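PDB 4ZTK: cell division protein FtsI/penicillin binding protein 2 from Legionella pneumophila subsp. pneumophila ATCC 43290, which probably cross-links peptidoglycan peptides as a D,D-transpeptidase during septal cell-wall synthesis at cell division. Local coordinates for residues 238-243 / 306-311. Sequence-based numbering, arbitrary orientation.
Sequences AVIPGV and VAMDAL
A307 meets I240 first: its CB lies 3.9 Å from I240 CD1. Both residues are buried. M308, a selenomethionine, comes next. Its CG is 3.8 Å from I240 CD1 and 4.1 Å from I240 CG1. The side chains of I240 and M308 slide past each other in opposite directions. I240 CG1 sits beside its own backbone N (chi1 -59°), and the extended chi2 of 169° carries CD1 out to both helix residues. M308 touches through CG and lies at the exposed side of the contact. The transpeptidase domain belongs to the beta-lactamase clan, and helix 295-310 is the C-terminal helix that packs with helix 22-38 on the central antiparallel sheet. V306 and A310 touch helix 22-38 and strand 274-281. The loop 238-243 leads from helix 216-231 toward strand 246-253, at the edge of that sheet. Its last four residues, I240 to V243, form a type II beta turn, closed by the hydrogen bond from V243 N to I240 O, 2.9 Å. I240 points its side chain at the helix and V243 at L311 just beyond it. L311 completes the contact. Its CD1 meets V243 CG1 tip to tip at 3.8 Å, and both side chains also rest on V267 of strand 259-267.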
loop_
_atom_site.group_PDB
_atom_site.type_symbol
_atom_site.label_atom_id
_atom_site.label_comp_id
_atom_site.label_asym_id
_atom_site.label_seq_id
_atom_site.Cartn_x
_atom_site.Cartn_y
_atom_site.Cartn_z
ATOM N N ALA A 238 10.949 -8.018 -1.675
ATOM C CA ALA A 238 10.110 -8.018 -2.870
ATOM C C ALA A 238 10.930 -7.964 -4.157
ATOM O O ALA A 238 10.368 -7.940 -5.253
ATOM C CB ALA A 238 9.117 -6.860 -2.827
ATOM N N VAL A 239 12.254 -7.945 -4.028
ATOM C CA VAL A 239 13.132 -7.852 -5.193
ATOM C C VAL A 239 13.005 -9.062 -6.117
ATOM O O VAL A 239 13.023 -10.199 -5.659
ATOM C CB VAL A 239 14.606 -7.689 -4.778
ATOM C CG1 VAL A 239 15.538 -7.978 -5.957
ATOM C CG2 VAL A 239 14.852 -6.293 -4.222
ATOM N N ILE A 240 12.870 -8.808 -7.416
ATOM C CA ILE A 240 12.893 -9.873 -8.417
ATOM C C ILE A 240 13.940 -9.555 -9.473
ATOM O O ILE A 240 13.783 -8.604 -10.232
ATOM C CB ILE A 240 11.542 -10.023 -9.126
ATOM C CG1 ILE A 240 10.431 -10.334 -8.122
ATOM C CG2 ILE A 240 11.624 -11.095 -10.199
ATOM C CD1 ILE A 240 9.034 -10.232 -8.719
ATOM N N PRO A 241 15.020 -10.347 -9.518
ATOM C CA PRO A 241 16.090 -10.142 -10.498
ATOM C C PRO A 241 15.554 -10.024 -11.920
ATOM O O PRO A 241 14.845 -10.913 -12.394
ATOM C CB PRO A 241 16.930 -11.412 -10.353
ATOM C CG PRO A 241 16.745 -11.802 -8.928
ATOM C CD PRO A 241 15.314 -11.470 -8.610
ATOM N N GLY A 242 15.878 -8.918 -12.579
ATOM C CA GLY A 242 15.501 -8.716 -13.965
ATOM C C GLY A 242 14.124 -8.106 -14.136
ATOM O O GLY A 242 13.677 -7.866 -15.259
ATOM N N VAL A 243 13.439 -7.867 -13.022
ATOM C CA VAL A 243 12.111 -7.262 -13.055
ATOM C C VAL A 243 12.029 -6.134 -12.030
ATOM O O VAL A 243 12.114 -6.373 -10.827
ATOM C CB VAL A 243 11.006 -8.295 -12.761
ATOM C CG1 VAL A 243 9.643 -7.663 -12.926
ATOM C CG2 VAL A 243 11.139 -9.514 -13.676
ATOM N N VAL A 306 3.509 -13.900 -5.500
ATOM C CA VAL A 306 2.371 -13.690 -6.388
ATOM C C VAL A 306 2.838 -13.059 -7.696
ATOM O O VAL A 306 2.447 -13.491 -8.781
ATOM C CB VAL A 306 1.297 -12.800 -5.735
ATOM C CG1 VAL A 306 0.228 -12.421 -6.749
ATOM C CG2 VAL A 306 0.679 -13.514 -4.544
ATOM N N ALA A 307 3.690 -12.046 -7.578
ATOM C CA ALA A 307 4.250 -11.351 -8.732
ATOM C C ALA A 307 4.998 -12.291 -9.669
ATOM O O ALA A 307 4.854 -12.205 -10.885
ATOM C CB ALA A 307 5.162 -10.219 -8.279
HETATM N N MSE A 308 5.801 -13.187 -9.109
HETATM C CA MSE A 308 6.530 -14.138 -9.941
HETATM C C MSE A 308 5.590 -15.117 -10.635
HETATM O O MSE A 308 5.802 -15.470 -11.793
HETATM C CB MSE A 308 7.606 -14.867 -9.137
HETATM C CG MSE A 308 8.836 -14.005 -8.899
HETATM SE SE MSE A 308 10.148 -14.805 -7.719
HETATM C CE MSE A 308 10.579 -16.394 -8.776
ATOM N N ASP A 309 4.541 -15.536 -9.931
ATOM C CA ASP A 309 3.513 -16.392 -10.520
ATOM C C ASP A 309 2.771 -15.681 -11.647
ATOM O O ASP A 309 2.531 -16.259 -12.703
ATOM C CB ASP A 309 2.501 -16.829 -9.457
ATOM C CG ASP A 309 2.978 -18.014 -8.645
ATOM O OD1 ASP A 309 4.189 -18.317 -8.684
ATOM O OD2 ASP A 309 2.137 -18.640 -7.961
ATOM N N ALA A 310 2.405 -14.426 -11.409
ATOM C CA ALA A 310 1.614 -13.657 -12.370
ATOM C C ALA A 310 2.394 -13.411 -13.652
ATOM O O ALA A 310 1.847 -13.503 -14.751
ATOM C CB ALA A 310 1.162 -12.341 -11.762
ATOM N N LEU A 311 3.679 -13.111 -13.507
ATOM C CA LEU A 311 4.549 -12.906 -14.658
ATOM C C LEU A 311 5.000 -14.252 -15.237
ATOM O O LEU A 311 5.944 -14.310 -16.023
ATOM C CB LEU A 311 5.757 -12.048 -14.261
ATOM C CG LEU A 311 5.454 -10.695 -13.603
ATOM C CD1 LEU A 311 6.722 -10.033 -13.096
ATOM C CD2 LEU A 311 4.721 -9.770 -14.558
#